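Local coordinates for ORF48 (Lactococcus phage TP901-1, PDB 3UH8), which is a structural protein of the phage baseplate and probably, through this immunoglobulin-like N-terminal domain of the BppU family, helps to assemble that host-adhesion organelle, at residues 33-38 and 76-81; 49-54 and 99-104; 95-100 and 114-119. All blocks are in the same frame, centred on the assembly; numbering follows the deposited sequence.

Interaction 1 (33-38 and 76-81); sequences VAQIVE and NGTLKY
Gly-77 O is the acceptor of the shortest backbone bond between the two segments: Ile-36 N reaches it at 2.6 Å, almost in line with the carbonyl, and the CA-H of Gln-35 approaches the same oxygen. Two residues further along, past the non-hydrogen-bonded pair Gln-35 and Thr-78, Ala-34 and Leu-79 form an antiparallel hydrogen-bonded pair, with Ala-34 N to Leu-79 O at 2.8 Å and Leu-79 N to Ala-34 O at 3.0 Å. The CA-H groups of Val-33 and Thr-78 add weaker contacts to Leu-79 O and Ala-34 O. Leu-79 has CG between its backbone N and carbonyl carbon (chi1 64°), and its two methyls divide the neighbours: CD1 rests on Ala-34 CB at 3.9 Å, while CD2 meets Ile-36 CD1 at 3.6 Å. This apolar side faces Phe-98 and Phe-100 of strand 92-103. Val-33, Gln-35, Thr-78 and Lys-80 line the other face; there Gln-35, bent at its second torsion, brings NE2 to 3.0 Å from Asn-76 O, beside the Thr-78 methyl CG2. Gly-77 and Thr-78 together face Asp-73 in a G1 beta bulge, and the positive phi of Gly-77 (68°) is one that glycine adopts easily. Asn-76 ND2 bonds Asp-73 OD2 at the same turn. The pairing of strands 30-38 and 78-82 thus rests on main-chain bonds, with hydrocarbon sealing the inner face and partly exposed, mostly polar groups along the outer one.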
loop_
_atom_site.group_PDB
_atom_site.type_symbol
_atom_site.label_atom_id
_atom_site.label_comp_id
_atom_site.label_asym_id
_atom_site.label_seq_id
_atom_site.Cartn_x
_atom_site.Cartn_y
_atom_site.Cartn_z
ATOM N N VAL A 33 -1.248 -7.611 0.768
ATOM C CA VAL A 33 0.099 -8.085 1.076
ATOM C C VAL A 33 0.964 -7.623 -0.096
ATOM O O VAL A 33 0.697 -7.995 -1.239
ATOM C CB VAL A 33 0.162 -9.619 1.323
ATOM C CG1 VAL A 33 1.565 -10.051 1.743
ATOM C CG2 VAL A 33 -0.862 -10.051 2.372
ATOM N N ALA A 34 1.935 -6.744 0.170
ATOM C CA ALA A 34 2.762 -6.203 -0.906
ATOM C C ALA A 34 4.252 -6.494 -0.790
ATOM O O ALA A 34 4.836 -6.321 0.279
ATOM C CB ALA A 34 2.520 -4.708 -1.063
ATOM N N GLN A 35 4.861 -6.928 -1.910
ATOM C CA GLN A 35 6.299 -7.176 -2.025
ATOM C C GLN A 35 6.910 -5.910 -2.653
ATOM O O GLN A 35 6.580 -5.574 -3.791
ATOM C CB GLN A 35 6.576 -8.433 -2.884
ATOM C CG GLN A 35 8.044 -8.601 -3.277
ATOM C CD GLN A 35 8.774 -9.582 -2.407
ATOM O OE1 GLN A 35 8.654 -10.800 -2.577
ATOM N NE2 GLN A 35 9.578 -9.077 -1.483
ATOM N N ILE A 36 7.717 -5.160 -1.886
ATOM C CA ILE A 36 8.370 -3.947 -2.365
ATOM C C ILE A 36 9.584 -4.346 -3.208
ATOM O O ILE A 36 10.371 -5.215 -2.830
ATOM C CB ILE A 36 8.674 -2.938 -1.232
ATOM C CG1 ILE A 36 7.452 -2.734 -0.292
ATOM C CG2 ILE A 36 9.169 -1.607 -1.770
ATOM C CD1 ILE A 36 6.025 -2.368 -0.951
ATOM N N VAL A 37 9.651 -3.750 -4.388
ATOM C CA VAL A 37 10.664 -4.045 -5.382
ATOM C C VAL A 37 11.339 -2.779 -5.914
ATOM O O VAL A 37 10.700 -1.738 -6.064
ATOM C CB VAL A 37 10.064 -4.996 -6.462
ATOM C CG1 VAL A 37 10.324 -4.531 -7.888
ATOM C CG2 VAL A 37 10.537 -6.430 -6.256
ATOM N N GLU A 38 12.650 -2.875 -6.153
ATOM C CA GLU A 38 13.468 -1.817 -6.734
ATOM C C GLU A 38 14.309 -2.501 -7.807
ATOM O O GLU A 38 15.160 -3.332 -7.482
ATOM C CB GLU A 38 14.332 -1.110 -5.671
ATOM C CG GLU A 38 14.931 0.195 -6.169
ATOM C CD GLU A 38 15.301 1.196 -5.092
ATOM O OE1 GLU A 38 14.631 2.251 -5.009
ATOM O OE2 GLU A 38 16.277 0.941 -4.351
ATOM N N ASN A 76 12.891 -8.332 4.215
ATOM C CA ASN A 76 12.432 -9.083 3.039
ATOM C C ASN A 76 11.627 -8.227 2.047
ATOM O O ASN A 76 11.219 -8.720 0.990
ATOM C CB ASN A 76 11.657 -10.334 3.457
ATOM C CG ASN A 76 12.535 -11.438 3.996
ATOM O OD1 ASN A 76 13.277 -12.086 3.264
ATOM N ND2 ASN A 76 12.449 -11.699 5.286
ATOM N N GLY A 77 11.426 -6.956 2.395
ATOM C CA GLY A 77 10.700 -5.989 1.585
ATOM C C GLY A 77 9.217 -6.256 1.449
ATOM O O GLY A 77 8.642 -5.988 0.392
ATOM N N THR A 78 8.581 -6.785 2.514
ATOM C CA THR A 78 7.147 -7.080 2.500
ATOM C C THR A 78 6.364 -6.271 3.518
ATOM O O THR A 78 6.906 -5.865 4.547
ATOM C CB THR A 78 6.855 -8.580 2.648
ATOM O OG1 THR A 78 7.301 -9.040 3.922
ATOM C CG2 THR A 78 7.446 -9.414 1.529
ATOM N N LEU A 79 5.077 -6.049 3.225
ATOM C CA LEU A 79 4.154 -5.339 4.105
ATOM C C LEU A 79 2.739 -5.902 4.004
ATOM O O LEU A 79 2.358 -6.450 2.965
ATOM C CB LEU A 79 4.180 -3.807 3.876
ATOM C CG LEU A 79 3.733 -3.247 2.513
ATOM C CD1 LEU A 79 2.228 -3.041 2.464
ATOM C CD2 LEU A 79 4.403 -1.923 2.243
ATOM N N LYS A 80 1.959 -5.732 5.073
ATOM C CA LYS A 80 0.570 -6.156 5.133
ATOM C C LYS A 80 -0.269 -4.966 5.590
ATOM O O LYS A 80 -0.130 -4.518 6.730
ATOM C CB LYS A 80 0.407 -7.368 6.072
ATOM C CG LYS A 80 -1.012 -7.919 6.139
ATOM C CD LYS A 80 -1.111 -9.071 7.119
ATOM C CE LYS A 80 -2.530 -9.549 7.276
ATOM N NZ LYS A 80 -2.608 -10.763 8.126
ATOM N N TYR A 81 -1.099 -4.426 4.684
ATOM C CA TYR A 81 -1.978 -3.301 4.999
ATOM C C TYR A 81 -3.428 -3.780 5.086
ATOM O O TYR A 81 -3.934 -4.342 4.120
ATOM C CB TYR A 81 -1.826 -2.141 3.978
ATOM C CG TYR A 81 -2.976 -1.154 4.026
ATOM C CD1 TYR A 81 -3.106 -0.251 5.075
ATOM C CD2 TYR A 81 -3.975 -1.174 3.054
ATOM C CE1 TYR A 81 -4.192 0.619 5.153
ATOM C CE2 TYR A 81 -5.065 -0.305 3.118
ATOM C CZ TYR A 81 -5.175 0.581 4.177
ATOM O OH TYR A 81 -6.247 1.435 4.238
#

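Interaction 2 (49-54 and 99-104); sequences QPFFCL and SFRKQE
Gln-49 with Arg-101 and Phe-51 with Ser-99 are hydrogen-bonded pairs of an antiparallel ladder whose short strand axes meet at 133°, with the non-hydrogen-bonded pair Pro-50 and Phe-100 between them. The bond from Gln-49 N to Arg-101 O measures 2.8 Å and that from Phe-51 N to Ser-99 O 2.7 Å. Pro-50, which has no N-H, occupies a place where this ladder asks for none; its CB packs against Phe-100 CE2 at 3.6 Å. This is the pairing of strands 49-54 and 92-103 in an immunoglobulin-like fold, and Pro-50 and Phe-100 are on the side turned to the core, where Phe-45 meets both. On the other face the side chains of Arg-101, extended from CG to NE, and Phe-51 cross at about a right angle, Arg-101 CD lying 3.7 Å from Phe-51 CD2. The guanidinium plane is turned 22° from the ring plane, and Arg-101 CZ stands 4.9 Å from the Phe-51 centroid, an off-centre cation-pi contact. Ser-99 OG fixes the rotation of that group: Arg-101 NE bonds it at 2.8 Å, nearly straight (172°) and in the guanidinium plane. Glu-110 also bonds Ser-99 OG, so the hydroxyl links the arginine to a carboxylate. Arg-101 NH2, salt-bridged to Glu-66, also comes within 3.3 Å of Cys-53 SG, and Trp-108 meets the Phe-51 ring edge-to-face.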
loop_
_atom_site.group_PDB
_atom_site.type_symbol
_atom_site.label_atom_id
_atom_site.label_comp_id
_atom_site.label_asym_id
_atom_site.label_seq_id
_atom_site.Cartn_x
_atom_site.Cartn_y
_atom_site.Cartn_z
ATOM N N GLN A 49 9.292 3.415 8.126
ATOM C CA GLN A 49 7.907 3.054 8.399
ATOM C C GLN A 49 7.049 3.214 7.134
ATOM O O GLN A 49 7.006 4.310 6.569
ATOM C CB GLN A 49 7.374 3.916 9.561
ATOM C CG GLN A 49 5.868 3.851 9.827
ATOM C CD GLN A 49 5.404 2.523 10.353
ATOM O OE1 GLN A 49 6.079 1.870 11.155
ATOM N NE2 GLN A 49 4.227 2.103 9.914
ATOM N N PRO A 50 6.367 2.140 6.668
ATOM C CA PRO A 50 5.522 2.282 5.471
ATOM C C PRO A 50 4.183 2.952 5.765
ATOM O O PRO A 50 3.598 2.748 6.829
ATOM C CB PRO A 50 5.345 0.846 4.972
ATOM C CG PRO A 50 5.661 -0.028 6.127
ATOM C CD PRO A 50 6.312 0.769 7.215
ATOM N N PHE A 51 3.710 3.761 4.813
ATOM C CA PHE A 51 2.447 4.483 4.919
ATOM C C PHE A 51 1.571 4.241 3.705
ATOM O O PHE A 51 2.051 4.305 2.573
ATOM C CB PHE A 51 2.697 5.989 5.100
ATOM C CG PHE A 51 3.045 6.398 6.510
ATOM C CD1 PHE A 51 2.056 6.819 7.390
ATOM C CD2 PHE A 51 4.357 6.364 6.959
ATOM C CE1 PHE A 51 2.378 7.197 8.697
ATOM C CE2 PHE A 51 4.679 6.756 8.261
ATOM C CZ PHE A 51 3.686 7.157 9.125
ATOM N N PHE A 52 0.285 3.958 3.944
ATOM C CA PHE A 52 -0.689 3.756 2.879
ATOM C C PHE A 52 -1.254 5.125 2.516
ATOM O O PHE A 52 -1.928 5.751 3.338
ATOM C CB PHE A 52 -1.800 2.778 3.313
ATOM C CG PHE A 52 -2.950 2.662 2.338
ATOM C CD1 PHE A 52 -2.845 1.864 1.205
ATOM C CD2 PHE A 52 -4.135 3.357 2.548
ATOM C CE1 PHE A 52 -3.906 1.761 0.302
ATOM C CE2 PHE A 52 -5.199 3.244 1.649
ATOM C CZ PHE A 52 -5.078 2.450 0.531
ATOM N N CYS A 53 -0.949 5.598 1.301
ATOM C CA CYS A 53 -1.420 6.893 0.827
ATOM C C CYS A 53 -2.471 6.704 -0.262
ATOM O O CYS A 53 -2.130 6.395 -1.404
ATOM C CB CYS A 53 -0.257 7.765 0.358
ATOM S SG CYS A 53 1.016 8.051 1.614
ATOM N N LEU A 54 -3.753 6.832 0.118
ATOM C CA LEU A 54 -4.872 6.717 -0.814
ATOM C C LEU A 54 -5.038 8.056 -1.502
ATOM O O LEU A 54 -5.073 9.100 -0.835
ATOM C CB LEU A 54 -6.179 6.285 -0.113
ATOM C CG LEU A 54 -7.477 6.315 -0.955
ATOM C CD1 LEU A 54 -7.512 5.203 -2.006
ATOM C CD2 LEU A 54 -8.694 6.247 -0.076
ATOM N N SER A 99 4.403 5.030 0.885
ATOM C CA SER A 99 5.463 5.979 1.218
ATOM C C SER A 99 6.215 5.481 2.455
ATOM O O SER A 99 5.587 5.103 3.444
ATOM C CB SER A 99 4.871 7.364 1.458
ATOM O OG SER A 99 5.823 8.270 1.990
ATOM N N PHE A 100 7.555 5.464 2.386
ATOM C CA PHE A 100 8.422 4.981 3.464
ATOM C C PHE A 100 9.080 6.163 4.144
ATOM O O PHE A 100 9.759 6.957 3.489
ATOM C CB PHE A 100 9.430 3.949 2.930
ATOM C CG PHE A 100 8.758 2.763 2.271
ATOM C CD1 PHE A 100 8.353 2.821 0.940
ATOM C CD2 PHE A 100 8.489 1.606 2.992
ATOM C CE1 PHE A 100 7.706 1.740 0.343
ATOM C CE2 PHE A 100 7.848 0.519 2.388
ATOM C CZ PHE A 100 7.451 0.600 1.071
ATOM N N ARG A 101 8.796 6.329 5.450
ATOM C CA ARG A 101 9.221 7.498 6.218
ATOM C C ARG A 101 9.972 7.214 7.517
ATOM O O ARG A 101 9.808 6.155 8.124
ATOM C CB ARG A 101 8.001 8.407 6.508
ATOM C CG ARG A 101 7.016 8.502 5.343
ATOM C CD ARG A 101 5.843 9.428 5.557
ATOM N NE ARG A 101 5.028 9.474 4.345
ATOM C CZ ARG A 101 3.871 10.117 4.229
ATOM N NH1 ARG A 101 3.369 10.781 5.262
ATOM N NH2 ARG A 101 3.206 10.098 3.082
ATOM N N LYS A 102 10.784 8.199 7.952
ATOM C CA LYS A 102 11.520 8.176 9.217
ATOM C C LYS A 102 11.267 9.477 9.998
ATOM O O LYS A 102 11.072 10.533 9.388
ATOM C CB LYS A 102 13.017 7.853 9.005
ATOM C CG LYS A 102 13.999 9.009 9.132
ATOM C CD LYS A 102 15.165 8.816 8.190
ATOM C CE LYS A 102 16.493 8.855 8.888
ATOM N NZ LYS A 102 17.607 8.898 7.907
ATOM N N GLN A 103 11.266 9.396 11.335
ATOM C CA GLN A 103 10.994 10.520 12.217
ATOM C C GLN A 103 12.197 11.327 12.630
ATOM O O GLN A 103 13.209 10.788 13.088
ATOM C CB GLN A 103 10.208 10.066 13.427
ATOM C CG GLN A 103 8.753 10.391 13.295
ATOM C CD GLN A 103 8.080 10.356 14.629
ATOM O OE1 GLN A 103 8.236 9.410 15.397
ATOM N NE2 GLN A 103 7.339 11.400 14.952
ATOM N N GLU A 104 12.066 12.649 12.451
ATOM C CA GLU A 104 13.108 13.632 12.740
ATOM C C GLU A 104 12.475 15.030 12.794
ATOM O O GLU A 104 11.915 15.503 11.808
ATOM C CB GLU A 104 14.134 13.544 11.612
ATOM C CG GLU A 104 15.513 14.076 11.887
ATOM C CD GLU A 104 16.398 13.713 10.731
ATOM O OE1 GLU A 104 16.278 14.376 9.671
ATOM O OE2 GLU A 104 17.092 12.674 10.847
#

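Interaction 3 (95-100 and 114-119); sequences EAYFSF and TRTFHY
A chi1 of 68° tucks the Thr-114 hydroxyl back against its own main chain and aims it at the backbone of Phe-98, whereas Glu-95, fully stretched with CG anti to the backbone N (chi1 -177°), carries its carboxylate to Thr-116 and His-118. Phe-98 N gives its hydrogen to Thr-114 OG1 at 2.8 Å, and Thr-114 N gives its own to Phe-98 O at 2.7 Å. A side-chain oxygen therefore serves as acceptor where strand 112-122 is interrupted. Regular pairing takes over at Ala-96 and Phe-117: Ala-96 N to Phe-117 O is 3.0 Å and Phe-117 N to Ala-96 O is 2.9 Å. On the apolar side the Phe-98 and Phe-117 rings lie nearly parallel (12°) but slid apart, centroids 5.8 Å from each other, so CE2 of Phe-98 and CE1 of Phe-117 do the touching. Leu-8 packs against both rings. Ala-96 CB sits at the edge of the Tyr-119 ring, whose hydroxyl bonds Ala-87 O, and the methyl CG2 of Thr-114 abuts the Phe-100 ring at its edge. On the opposite side, Glu-95 CG passes over one face of the His-118 imidazole in a CH-pi contact. The two carboxylate oxygens take different partners: OE1 of Glu-95 is 3.1 Å from Thr-116 OG1, a possible hydrogen bond, since that hydroxyl has another acceptor within reach, and OE2 of Glu-95 receives only a weak, bent bond from His-118 NE2 at 3.3 Å. The carboxylate would be expected to favour a protonated His-118, though partial exposure to solvent would probably keep the effect modest. Backbone and threonine bonds thus set the strand pairing, while this partly exposed polar group adds a looser link.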
loop_
_atom_site.group_PDB
_atom_site.type_symbol
_atom_site.label_atom_id
_atom_site.label_comp_id
_atom_site.label_asym_id
_atom_site.label_seq_id
_atom_site.Cartn_x
_atom_site.Cartn_y
_atom_site.Cartn_z
ATOM N N GLU A 95 -6.940 4.509 -6.610
ATOM C CA GLU A 95 -5.518 4.701 -6.888
ATOM C C GLU A 95 -4.800 5.033 -5.581
ATOM O O GLU A 95 -5.232 5.930 -4.853
ATOM C CB GLU A 95 -5.317 5.810 -7.936
ATOM C CG GLU A 95 -3.867 6.027 -8.346
ATOM C CD GLU A 95 -3.623 6.916 -9.554
ATOM O OE1 GLU A 95 -2.437 7.186 -9.850
ATOM O OE2 GLU A 95 -4.605 7.323 -10.218
ATOM N N ALA A 96 -3.719 4.293 -5.277
ATOM C CA ALA A 96 -2.933 4.473 -4.051
ATOM C C ALA A 96 -1.444 4.188 -4.255
ATOM O O ALA A 96 -1.051 3.694 -5.312
ATOM C CB ALA A 96 -3.492 3.590 -2.940
ATOM N N TYR A 97 -0.618 4.510 -3.238
ATOM C CA TYR A 97 0.829 4.278 -3.229
ATOM C C TYR A 97 1.365 4.125 -1.796
ATOM O O TYR A 97 0.726 4.581 -0.847
ATOM C CB TYR A 97 1.585 5.374 -4.019
ATOM C CG TYR A 97 1.764 6.691 -3.292
ATOM C CD1 TYR A 97 2.938 6.973 -2.599
ATOM C CD2 TYR A 97 0.781 7.678 -3.340
ATOM C CE1 TYR A 97 3.115 8.188 -1.940
ATOM C CE2 TYR A 97 0.957 8.906 -2.701
ATOM C CZ TYR A 97 2.123 9.151 -1.993
ATOM O OH TYR A 97 2.316 10.339 -1.340
ATOM N N PHE A 98 2.545 3.496 -1.648
ATOM C CA PHE A 98 3.189 3.320 -0.349
ATOM C C PHE A 98 4.386 4.244 -0.200
ATOM O O PHE A 98 5.262 4.256 -1.062
ATOM C CB PHE A 98 3.581 1.855 -0.097
ATOM C CG PHE A 98 2.400 0.944 0.133
ATOM C CD1 PHE A 98 1.750 0.920 1.364
ATOM C CD2 PHE A 98 1.926 0.125 -0.877
ATOM C CE1 PHE A 98 0.640 0.097 1.569
ATOM C CE2 PHE A 98 0.824 -0.710 -0.669
ATOM C CZ PHE A 98 0.187 -0.717 0.554
ATOM N N SER A 99 4.403 5.030 0.885
ATOM C CA SER A 99 5.463 5.979 1.218
ATOM C C SER A 99 6.215 5.481 2.455
ATOM O O SER A 99 5.587 5.103 3.444
ATOM C CB SER A 99 4.871 7.364 1.458
ATOM O OG SER A 99 5.823 8.270 1.990
ATOM N N PHE A 100 7.555 5.464 2.386
ATOM C CA PHE A 100 8.422 4.981 3.464
ATOM C C PHE A 100 9.080 6.163 4.144
ATOM O O PHE A 100 9.759 6.957 3.489
ATOM C CB PHE A 100 9.430 3.949 2.930
ATOM C CG PHE A 100 8.758 2.763 2.271
ATOM C CD1 PHE A 100 8.353 2.821 0.940
ATOM C CD2 PHE A 100 8.489 1.606 2.992
ATOM C CE1 PHE A 100 7.706 1.740 0.343
ATOM C CE2 PHE A 100 7.848 0.519 2.388
ATOM C CZ PHE A 100 7.451 0.600 1.071
ATOM N N THR A 114 6.756 4.036 -3.350
ATOM C CA THR A 114 6.444 3.160 -4.476
ATOM C C THR A 114 5.727 4.017 -5.512
ATOM O O THR A 114 5.290 5.135 -5.215
ATOM C CB THR A 114 5.507 1.991 -4.062
ATOM O OG1 THR A 114 4.213 2.498 -3.719
ATOM C CG2 THR A 114 6.070 1.124 -2.943
ATOM N N ARG A 115 5.564 3.480 -6.712
ATOM C CA ARG A 115 4.823 4.170 -7.750
ATOM C C ARG A 115 3.362 3.807 -7.571
ATOM O O ARG A 115 3.071 2.796 -6.923
ATOM C CB ARG A 115 5.366 3.788 -9.118
ATOM C CG ARG A 115 6.708 4.474 -9.349
ATOM C CD ARG A 115 7.420 4.018 -10.598
ATOM N NE ARG A 115 6.538 4.018 -11.764
ATOM C CZ ARG A 115 6.617 4.884 -12.768
ATOM N NH1 ARG A 115 7.557 5.820 -12.774
ATOM N NH2 ARG A 115 5.771 4.804 -13.786
ATOM N N THR A 116 2.438 4.653 -8.068
ATOM C CA THR A 116 1.002 4.402 -7.908
ATOM C C THR A 116 0.554 3.084 -8.525
ATOM O O THR A 116 1.139 2.607 -9.498
ATOM C CB THR A 116 0.126 5.573 -8.391
ATOM O OG1 THR A 116 0.250 5.731 -9.804
ATOM C CG2 THR A 116 0.406 6.875 -7.662
ATOM N N PHE A 117 -0.467 2.490 -7.918
ATOM C CA PHE A 117 -1.096 1.256 -8.353
ATOM C C PHE A 117 -2.588 1.411 -8.139
ATOM O O PHE A 117 -3.023 2.289 -7.384
ATOM C CB PHE A 117 -0.544 0.047 -7.577
ATOM C CG PHE A 117 -0.961 -0.056 -6.127
ATOM C CD1 PHE A 117 -0.256 0.614 -5.135
ATOM C CD2 PHE A 117 -2.038 -0.850 -5.749
ATOM C CE1 PHE A 117 -0.644 0.520 -3.795
ATOM C CE2 PHE A 117 -2.424 -0.943 -4.409
ATOM C CZ PHE A 117 -1.722 -0.260 -3.440
ATOM N N HIS A 118 -3.368 0.547 -8.777
ATOM C CA HIS A 118 -4.809 0.589 -8.645
ATOM C C HIS A 118 -5.363 -0.663 -8.009
ATOM O O HIS A 118 -4.798 -1.746 -8.168
ATOM C CB HIS A 118 -5.467 0.817 -10.006
ATOM C CG HIS A 118 -5.255 2.190 -10.566
ATOM N ND1 HIS A 118 -4.151 2.484 -11.348
ATOM C CD2 HIS A 118 -6.035 3.292 -10.479
ATOM C CE1 HIS A 118 -4.284 3.756 -11.691
ATOM N NE2 HIS A 118 -5.406 4.282 -11.194
ATOM N N TYR A 119 -6.484 -0.507 -7.298
ATOM C CA TYR A 119 -7.250 -1.588 -6.692
ATOM C C TYR A 119 -8.733 -1.284 -6.866
ATOM O O TYR A 119 -9.116 -0.115 -6.970
ATOM C CB TYR A 119 -6.848 -1.857 -5.227
ATOM C CG TYR A 119 -7.264 -0.804 -4.222
ATOM C CD1 TYR A 119 -8.460 -0.913 -3.522
ATOM C CD2 TYR A 119 -6.418 0.258 -3.908
ATOM C CE1 TYR A 119 -8.832 0.034 -2.567
ATOM C CE2 TYR A 119 -6.776 1.209 -2.950
ATOM C CZ TYR A 119 -7.985 1.091 -2.282
ATOM O OH TYR A 119 -8.356 2.030 -1.356
#

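In the fold
Interactions 2 and 3 share strand 92-103, which pairs with strand 49-54 on one side and strand 112-122 on the other; a probable hydrogen bond from Cys-53 N to Tyr-97 O carries the ladder of interaction 2 on into the residues of interaction 3. Interaction 1 joins two other strands, 30-38 and 78-82, and meets them through the core: Ile-36 and Leu-79 touch Phe-100, and Leu-79 also reaches Phe-98. Interaction 2 is the buried one, yet it has a cation-pi contact, which neither of the others does. Interactions 1 and 3 are partly buried, with aliphatic packing inside interaction 1, aromatic packing inside interaction 3, and polar groups outside both.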